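PDB 2GZA: type IV secretion system protein VirB11 from Brucella suis, which probably binds and hydrolyses ATP as a hexameric ATPase of the type IV secretion system, a virulence machinery of this pathogen. Local coordinates for residues 40-52 with 59-71. Numbering follows the deposited sequence.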
ATOM      1  N   GLU C  40       6.138   5.695 -46.106  1.00 39.51           N
ATOM      2  CA  GLU C  40       6.952   4.689 -45.447  1.00 39.43           C
ATOM      3  C   GLU C  40       7.739   3.868 -46.463  1.00 39.17           C
ATOM      4  O   GLU C  40       7.239   3.556 -47.544  1.00 39.19           O
ATOM      5  CB  GLU C  40       6.093   3.785 -44.557  1.00 39.54           C
ATOM      6  CG  GLU C  40       6.259   4.044 -43.060  1.00 40.49           C
ATOM      7  CD  GLU C  40       5.589   5.319 -42.587  1.00 42.10           C
ATOM      8  OE1 GLU C  40       4.910   5.989 -43.390  1.00 43.67           O
ATOM      9  OE2 GLU C  40       5.734   5.656 -41.400  1.00 43.21           O
ATOM     10  N   VAL C  41       8.974   3.533 -46.113  1.00 38.74           N
ATOM     11  CA  VAL C  41       9.812   2.664 -46.938  1.00 38.25           C
ATOM     12  C   VAL C  41      10.309   1.497 -46.092  1.00 38.00           C
ATOM     13  O   VAL C  41      11.023   1.692 -45.113  1.00 37.84           O
ATOM     14  CB  VAL C  41      11.039   3.405 -47.544  1.00 38.23           C
ATOM     15  CG1 VAL C  41      11.764   2.515 -48.548  1.00 38.22           C
ATOM     16  CG2 VAL C  41      10.637   4.703 -48.216  1.00 38.45           C
ATOM     17  N   CYS C  42       9.935   0.286 -46.489  1.00 37.81           N
ATOM     18  CA  CYS C  42      10.295  -0.919 -45.750  1.00 37.65           C
ATOM     19  C   CYS C  42      11.139  -1.899 -46.533  1.00 37.54           C
ATOM     20  O   CYS C  42      10.931  -2.098 -47.729  1.00 37.60           O
ATOM     21  CB  CYS C  42       9.046  -1.629 -45.274  1.00 37.54           C
ATOM     22  SG  CYS C  42       8.306  -0.753 -43.938  1.00 38.07           S
ATOM     23  N   VAL C  43      12.101  -2.505 -45.851  1.00 37.36           N
ATOM     24  CA  VAL C  43      12.778  -3.682 -46.370  1.00 37.20           C
ATOM     25  C   VAL C  43      12.618  -4.810 -45.352  1.00 37.24           C
ATOM     26  O   VAL C  43      13.071  -4.703 -44.208  1.00 37.11           O
ATOM     27  CB  VAL C  43      14.274  -3.425 -46.714  1.00 37.30           C
ATOM     28  CG1 VAL C  43      14.953  -4.719 -47.209  1.00 36.93           C
ATOM     29  CG2 VAL C  43      14.413  -2.334 -47.767  1.00 36.77           C
ATOM     30  N   ASN C  44      11.945  -5.878 -45.773  1.00 37.28           N
ATOM     31  CA  ASN C  44      11.685  -7.042 -44.907  1.00 37.30           C
ATOM     32  C   ASN C  44      12.738  -8.121 -45.070  1.00 37.44           C
ATOM     33  O   ASN C  44      13.024  -8.863 -44.133  1.00 37.79           O
ATOM     34  CB  ASN C  44      10.315  -7.657 -45.201  1.00 36.89           C
ATOM     35  CG  ASN C  44       9.191  -6.659 -45.083  1.00 36.25           C
ATOM     36  OD1 ASN C  44       9.297  -5.680 -44.348  1.00 35.94           O
ATOM     37  ND2 ASN C  44       8.104  -6.896 -45.811  1.00 34.46           N
ATOM     38  N   ARG C  45      13.293  -8.207 -46.272  1.00 37.42           N
ATOM     39  CA  ARG C  45      14.258  -9.236 -46.621  1.00 37.45           C
ATOM     40  C   ARG C  45      15.044  -8.794 -47.841  1.00 37.49           C
ATOM     41  O   ARG C  45      14.595  -7.913 -48.571  1.00 37.56           O
ATOM     42  CB  ARG C  45      13.558 -10.586 -46.865  1.00 37.24           C
ATOM     43  CG  ARG C  45      12.519 -10.614 -47.984  1.00 36.83           C
ATOM     44  CD  ARG C  45      11.163 -11.076 -47.463  1.00 37.46           C
ATOM     45  NE  ARG C  45      11.309 -12.034 -46.366  1.00 38.83           N
ATOM     46  CZ  ARG C  45      10.469 -12.174 -45.346  1.00 39.05           C
ATOM     47  NH1 ARG C  45       9.387 -11.421 -45.239  1.00 39.38           N
ATOM     48  NH2 ARG C  45      10.724 -13.079 -44.415  1.00 39.84           N
ATOM     49  N   PRO C  46      16.209  -9.421 -48.078  1.00 37.71           N
ATOM     50  CA  PRO C  46      17.032  -9.113 -49.240  1.00 37.74           C
ATOM     51  C   PRO C  46      16.221  -9.169 -50.523  1.00 37.85           C
ATOM     52  O   PRO C  46      15.448 -10.105 -50.713  1.00 37.50           O
ATOM     53  CB  PRO C  46      18.051 -10.267 -49.253  1.00 37.56           C
ATOM     54  CG  PRO C  46      17.494 -11.311 -48.327  1.00 37.65           C
ATOM     55  CD  PRO C  46      16.794 -10.518 -47.284  1.00 37.74           C
ATOM     56  N   GLY C  47      16.391  -8.167 -51.382  1.00 38.15           N
ATOM     57  CA  GLY C  47      15.826  -8.202 -52.722  1.00 38.42           C
ATOM     58  C   GLY C  47      14.506  -7.483 -52.930  1.00 38.68           C
ATOM     59  O   GLY C  47      14.045  -7.369 -54.061  1.00 38.79           O
ATOM     60  N   GLU C  48      13.888  -6.996 -51.859  1.00 38.95           N
ATOM     61  CA  GLU C  48      12.602  -6.326 -52.015  1.00 39.21           C
ATOM     62  C   GLU C  48      12.414  -5.108 -51.128  1.00 39.17           C
ATOM     63  O   GLU C  48      13.098  -4.944 -50.119  1.00 39.25           O
ATOM     64  CB  GLU C  48      11.425  -7.308 -51.866  1.00 39.27           C
ATOM     65  CG  GLU C  48      11.618  -8.448 -50.878  1.00 39.49           C
ATOM     66  CD  GLU C  48      10.303  -8.924 -50.288  1.00 40.56           C
ATOM     67  OE1 GLU C  48       9.741  -9.920 -50.786  1.00 40.60           O
ATOM     68  OE2 GLU C  48       9.822  -8.294 -49.325  1.00 40.70           O
ATOM     69  N   VAL C  49      11.506  -4.235 -51.552  1.00 39.12           N
ATOM     70  CA  VAL C  49      11.053  -3.127 -50.727  1.00 38.93           C
ATOM     71  C   VAL C  49       9.531  -3.065 -50.744  1.00 38.72           C
ATOM     72  O   VAL C  49       8.894  -3.427 -51.735  1.00 38.72           O
ATOM     73  CB  VAL C  49      11.680  -1.751 -51.132  1.00 38.93           C
ATOM     74  CG1 VAL C  49      13.076  -1.919 -51.687  1.00 38.34           C
ATOM     75  CG2 VAL C  49      10.807  -1.000 -52.115  1.00 39.15           C
ATOM     76  N   PHE C  50       8.958  -2.640 -49.628  1.00 38.43           N
ATOM     77  CA  PHE C  50       7.543  -2.331 -49.560  1.00 38.40           C
ATOM     78  C   PHE C  50       7.383  -0.873 -49.164  1.00 38.79           C
ATOM     79  O   PHE C  50       7.985  -0.424 -48.189  1.00 38.81           O
ATOM     80  CB  PHE C  50       6.823  -3.250 -48.569  1.00 37.88           C
ATOM     81  CG  PHE C  50       6.415  -4.566 -49.149  1.00 36.73           C
ATOM     82  CD1 PHE C  50       7.279  -5.655 -49.127  1.00 35.44           C
ATOM     83  CD2 PHE C  50       5.166  -4.724 -49.723  1.00 35.82           C
ATOM     84  CE1 PHE C  50       6.899  -6.873 -49.663  1.00 34.29           C
ATOM     85  CE2 PHE C  50       4.781  -5.945 -50.263  1.00 34.66           C
ATOM     86  CZ  PHE C  50       5.651  -7.021 -50.228  1.00 34.20           C
ATOM     87  N   CYS C  51       6.596  -0.130 -49.932  1.00 39.22           N
ATOM     88  CA  CYS C  51       6.352   1.272 -49.609  1.00 39.80           C
ATOM     89  C   CYS C  51       4.873   1.609 -49.459  1.00 40.10           C
ATOM     90  O   CYS C  51       4.020   1.047 -50.141  1.00 40.03           O
ATOM     91  CB  CYS C  51       7.054   2.209 -50.599  1.00 39.76           C
ATOM     92  SG  CYS C  51       6.390   2.195 -52.261  1.00 39.49           S
ATOM     93  N   GLU C  52       4.587   2.509 -48.526  1.00 40.68           N
ATOM     94  CA  GLU C  52       3.232   2.960 -48.258  1.00 41.38           C
ATOM     95  C   GLU C  52       2.929   4.193 -49.103  1.00 41.57           C
ATOM     96  O   GLU C  52       3.533   5.254 -48.906  1.00 41.69           O
ATOM     97  CB  GLU C  52       3.059   3.271 -46.768  1.00 41.31           C
ATOM     98  CG  GLU C  52       1.774   4.016 -46.429  1.00 41.75           C
ATOM     99  CD  GLU C  52       1.489   4.065 -44.940  1.00 42.50           C
ATOM    100  OE1 GLU C  52       1.472   2.993 -44.297  1.00 43.02           O
ATOM    101  OE2 GLU C  52       1.262   5.176 -44.412  1.00 43.03           O
ATOM    102  N   TYR C  59       4.672  -3.343 -53.645  1.00 42.12           N
ATOM    103  CA  TYR C  59       5.855  -4.192 -53.725  1.00 42.44           C
ATOM    104  C   TYR C  59       6.776  -3.752 -54.869  1.00 42.75           C
ATOM    105  O   TYR C  59       6.308  -3.443 -55.956  1.00 42.82           O
ATOM    106  CB  TYR C  59       5.421  -5.660 -53.882  1.00 42.18           C
ATOM    107  CG  TYR C  59       6.528  -6.621 -54.246  1.00 41.89           C
ATOM    108  CD1 TYR C  59       7.335  -7.185 -53.263  1.00 41.24           C
ATOM    109  CD2 TYR C  59       6.765  -6.971 -55.576  1.00 41.16           C
ATOM    110  CE1 TYR C  59       8.352  -8.070 -53.588  1.00 41.28           C
ATOM    111  CE2 TYR C  59       7.782  -7.851 -55.911  1.00 41.12           C
ATOM    112  CZ  TYR C  59       8.572  -8.395 -54.910  1.00 41.32           C
ATOM    113  OH  TYR C  59       9.582  -9.271 -55.225  1.00 41.38           O
ATOM    114  N   TYR C  60       8.076  -3.719 -54.608  1.00 43.36           N
ATOM    115  CA  TYR C  60       9.082  -3.465 -55.641  1.00 44.06           C
ATOM    116  C   TYR C  60      10.279  -4.383 -55.485  1.00 44.70           C
ATOM    117  O   TYR C  60      10.807  -4.564 -54.385  1.00 44.84           O
ATOM    118  CB  TYR C  60       9.537  -2.009 -55.630  1.00 43.80           C
ATOM    119  CG  TYR C  60       8.448  -1.036 -55.989  1.00 43.92           C
ATOM    120  CD1 TYR C  60       7.776  -0.326 -55.000  1.00 43.63           C
ATOM    121  CD2 TYR C  60       8.068  -0.838 -57.317  1.00 43.68           C
ATOM    122  CE1 TYR C  60       6.767   0.567 -55.320  1.00 43.90           C
ATOM    123  CE2 TYR C  60       7.054   0.057 -57.645  1.00 44.11           C
ATOM    124  CZ  TYR C  60       6.413   0.755 -56.637  1.00 43.65           C
ATOM    125  OH  TYR C  60       5.413   1.639 -56.941  1.00 43.50           O
ATOM    126  N   ALA C  61      10.701  -4.966 -56.598  1.00 45.47           N
ATOM    127  CA  ALA C  61      11.845  -5.860 -56.610  1.00 46.12           C
ATOM    128  C   ALA C  61      13.139  -5.091 -56.827  1.00 46.62           C
ATOM    129  O   ALA C  61      13.306  -4.386 -57.833  1.00 46.94           O
ATOM    130  CB  ALA C  61      11.661  -6.944 -57.661  1.00 46.00           C
ATOM    131  N   VAL C  62      14.051  -5.233 -55.870  1.00 47.15           N
ATOM    132  CA  VAL C  62      15.342  -4.565 -55.928  1.00 47.76           C
ATOM    133  C   VAL C  62      16.427  -5.612 -55.709  1.00 48.34           C
ATOM    134  O   VAL C  62      16.865  -5.823 -54.579  1.00 48.44           O
ATOM    135  CB  VAL C  62      15.465  -3.454 -54.874  1.00 47.62           C
ATOM    136  CG1 VAL C  62      16.662  -2.564 -55.183  1.00 47.57           C
ATOM    137  CG2 VAL C  62      14.193  -2.635 -54.824  1.00 47.30           C
ATOM    138  N   PRO C  63      16.840  -6.302 -56.787  1.00 48.91           N
ATOM    139  CA  PRO C  63      17.847  -7.357 -56.612  1.00 49.32           C
ATOM    140  C   PRO C  63      19.211  -6.894 -56.096  1.00 49.68           C
ATOM    141  O   PRO C  63      19.840  -7.630 -55.338  1.00 49.63           O
ATOM    142  CB  PRO C  63      17.938  -8.007 -58.002  1.00 49.30           C
ATOM    143  CG  PRO C  63      16.659  -7.608 -58.696  1.00 49.18           C
ATOM    144  CD  PRO C  63      16.376  -6.221 -58.182  1.00 48.96           C
ATOM    145  N   ASN C  64      19.654  -5.691 -56.473  1.00 49.99           N
ATOM    146  CA  ASN C  64      20.948  -5.189 -56.021  1.00 50.25           C
ATOM    147  C   ASN C  64      20.914  -4.676 -54.566  1.00 50.31           C
ATOM    148  O   ASN C  64      21.600  -3.707 -54.207  1.00 50.39           O
ATOM    149  CB  ASN C  64      21.498  -4.169 -57.040  1.00 50.47           C
ATOM    150  CG  ASN C  64      21.631  -4.773 -58.458  1.00 50.71           C
ATOM    151  OD1 ASN C  64      22.349  -5.762 -58.671  1.00 50.99           O
ATOM    152  ND2 ASN C  64      20.941  -4.169 -59.425  1.00 50.51           N
ATOM    153  N   LEU C  65      20.117  -5.367 -53.741  1.00 50.21           N
ATOM    154  CA  LEU C  65      19.921  -5.033 -52.338  1.00 50.21           C
ATOM    155  C   LEU C  65      20.036  -6.327 -51.522  1.00 50.30           C
ATOM    156  O   LEU C  65      19.050  -6.852 -51.005  1.00 50.23           O
ATOM    157  CB  LEU C  65      18.547  -4.374 -52.154  1.00 50.12           C
ATOM    158  CG  LEU C  65      18.144  -3.770 -50.811  1.00 49.88           C
ATOM    159  CD1 LEU C  65      18.916  -2.491 -50.539  1.00 49.63           C
ATOM    160  CD2 LEU C  65      16.655  -3.499 -50.818  1.00 49.43           C
ATOM    161  N   ASP C  66      21.246  -6.858 -51.425  1.00 50.35           N
ATOM    162  CA  ASP C  66      21.410  -8.132 -50.738  1.00 50.40           C
ATOM    163  C   ASP C  66      21.533  -7.989 -49.226  1.00 50.26           C
ATOM    164  O   ASP C  66      21.444  -6.884 -48.690  1.00 50.28           O
ATOM    165  CB  ASP C  66      22.524  -8.986 -51.351  1.00 50.45           C
ATOM    166  CG  ASP C  66      23.840  -8.260 -51.437  1.00 50.93           C
ATOM    167  OD1 ASP C  66      23.947  -7.128 -50.916  1.00 51.44           O
ATOM    168  OD2 ASP C  66      24.773  -8.830 -52.033  1.00 51.94           O
ATOM    169  N   TYR C  67      21.691  -9.128 -48.553  1.00 50.04           N
ATOM    170  CA  TYR C  67      21.823  -9.197 -47.103  1.00 49.99           C
ATOM    171  C   TYR C  67      22.959  -8.306 -46.594  1.00 50.21           C
ATOM    172  O   TYR C  67      22.759  -7.517 -45.669  1.00 50.14           O
ATOM    173  CB  TYR C  67      22.017 -10.663 -46.677  1.00 49.76           C
ATOM    174  CG  TYR C  67      22.130 -10.919 -45.188  1.00 49.05           C
ATOM    175  CD1 TYR C  67      20.998 -10.965 -44.373  1.00 48.60           C
ATOM    176  CD2 TYR C  67      23.369 -11.148 -44.600  1.00 48.70           C
ATOM    177  CE1 TYR C  67      21.105 -11.213 -43.000  1.00 48.27           C
ATOM    178  CE2 TYR C  67      23.487 -11.399 -43.240  1.00 48.40           C
ATOM    179  CZ  TYR C  67      22.359 -11.428 -42.444  1.00 48.22           C
ATOM    180  OH  TYR C  67      22.497 -11.678 -41.100  1.00 46.80           O
ATOM    181  N   GLU C  68      24.127  -8.412 -47.228  1.00 50.62           N
ATOM    182  CA  GLU C  68      25.338  -7.697 -46.806  1.00 50.79           C
ATOM    183  C   GLU C  68      25.196  -6.174 -46.872  1.00 50.68           C
ATOM    184  O   GLU C  68      25.715  -5.461 -46.016  1.00 50.83           O
ATOM    185  CB  GLU C  68      26.558  -8.166 -47.608  1.00 50.84           C
ATOM    186  CG  GLU C  68      26.789  -9.689 -47.603  1.00 51.52           C
ATOM    187  CD  GLU C  68      26.815 -10.301 -46.199  1.00 52.37           C
ATOM    188  OE1 GLU C  68      27.467  -9.721 -45.305  1.00 52.64           O
ATOM    189  OE2 GLU C  68      26.185 -11.361 -45.993  1.00 52.15           O
ATOM    190  N   HIS C  69      24.489  -5.696 -47.892  1.00 50.36           N
ATOM    191  CA  HIS C  69      24.098  -4.292 -48.025  1.00 50.15           C
ATOM    192  C   HIS C  69      23.403  -3.782 -46.766  1.00 49.73           C
ATOM    193  O   HIS C  69      23.725  -2.711 -46.244  1.00 49.71           O
ATOM    194  CB  HIS C  69      23.111  -4.153 -49.187  1.00 50.33           C
ATOM    195  CG  HIS C  69      23.686  -3.537 -50.424  1.00 50.83           C
ATOM    196  ND1 HIS C  69      24.581  -4.193 -51.240  1.00 51.36           N
ATOM    197  CD2 HIS C  69      23.456  -2.334 -51.008  1.00 51.50           C
ATOM    198  CE1 HIS C  69      24.896  -3.412 -52.260  1.00 51.30           C
ATOM    199  NE2 HIS C  69      24.228  -2.277 -52.143  1.00 51.56           N
ATOM    200  N   LEU C  70      22.429  -4.566 -46.304  1.00 49.17           N
ATOM    201  CA  LEU C  70      21.585  -4.205 -45.167  1.00 48.56           C
ATOM    202  C   LEU C  70      22.346  -4.279 -43.846  1.00 48.19           C
ATOM    203  O   LEU C  70      22.099  -3.476 -42.944  1.00 48.11           O
ATOM    204  CB  LEU C  70      20.348  -5.104 -45.107  1.00 48.40           C
ATOM    205  CG  LEU C  70      19.534  -5.305 -46.388  1.00 48.24           C
ATOM    206  CD1 LEU C  70      18.630  -6.525 -46.256  1.00 47.59           C
ATOM    207  CD2 LEU C  70      18.734  -4.057 -46.770  1.00 47.76           C
ATOM    208  N   ILE C  71      23.268  -5.240 -43.752  1.00 47.56           N
ATOM    209  CA  ILE C  71      24.168  -5.364 -42.609  1.00 47.23           C
ATOM    210  C   ILE C  71      24.950  -4.061 -42.468  1.00 47.07           C
ATOM    211  O   ILE C  71      24.959  -3.433 -41.405  1.00 47.09           O
ATOM    212  CB  ILE C  71      25.144  -6.587 -42.764  1.00 47.28           C
ATOM    213  CG1 ILE C  71      24.395  -7.926 -42.660  1.00 47.04           C
ATOM    214  CG2 ILE C  71      26.297  -6.534 -41.750  1.00 46.91           C
ATOM    215  CD1 ILE C  71      23.914  -8.304 -41.259  1.00 46.75           C
TER
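Strands 48-52 and 57-61 pair as the arms of an antiparallel beta hairpin, at the edge of the six-stranded sheet that precedes the P-loop in the chain. Val49 and Tyr60 form the hydrogen-bonded pair: Val49 N reaches Tyr60 O at 2.9 Å, and Tyr60 N returns to Val49 O in its carbonyl plane. Past Ala61, two further backbone bonds involve Gly47, within the type II turn of residues 45-48: Gly47 O takes Val62 N at 2.8 Å from above its carbonyl plane and Gly47 N gives a more bent bond (N-H...O angle 135°) to Leu65 O. On one face of the sheet, Phe50 CZ meets Tyr59 CD1 at 3.5 Å, the ring planes inclined at 59°. Tyr59 has chi1 at 169°, which turns its ring away from the backbone N and across the Glu48 side chain, with CE1 3.6 Å from Glu48 CB. On the other face, Val49 CG1 meets Val62 CG2 at 3.4 Å, and Cys51 SG lies at the edge of the Tyr60 ring, 3.5 Å from CE1. Leu65 CD2 fills the corner between Val49 CG1 and Val43 CG2, while Val43 CG1 meets Leu70 CD2 tip to tip at 3.9 Å, tying strand 40-43 to helix 67-81, whose N-cap is Asp66. Trp32 of helix 30-34 covers Val49, Cys51 and Val62; Trp57 packs on Phe50, and strand 116-120 continues the sheet beyond strand 40-43.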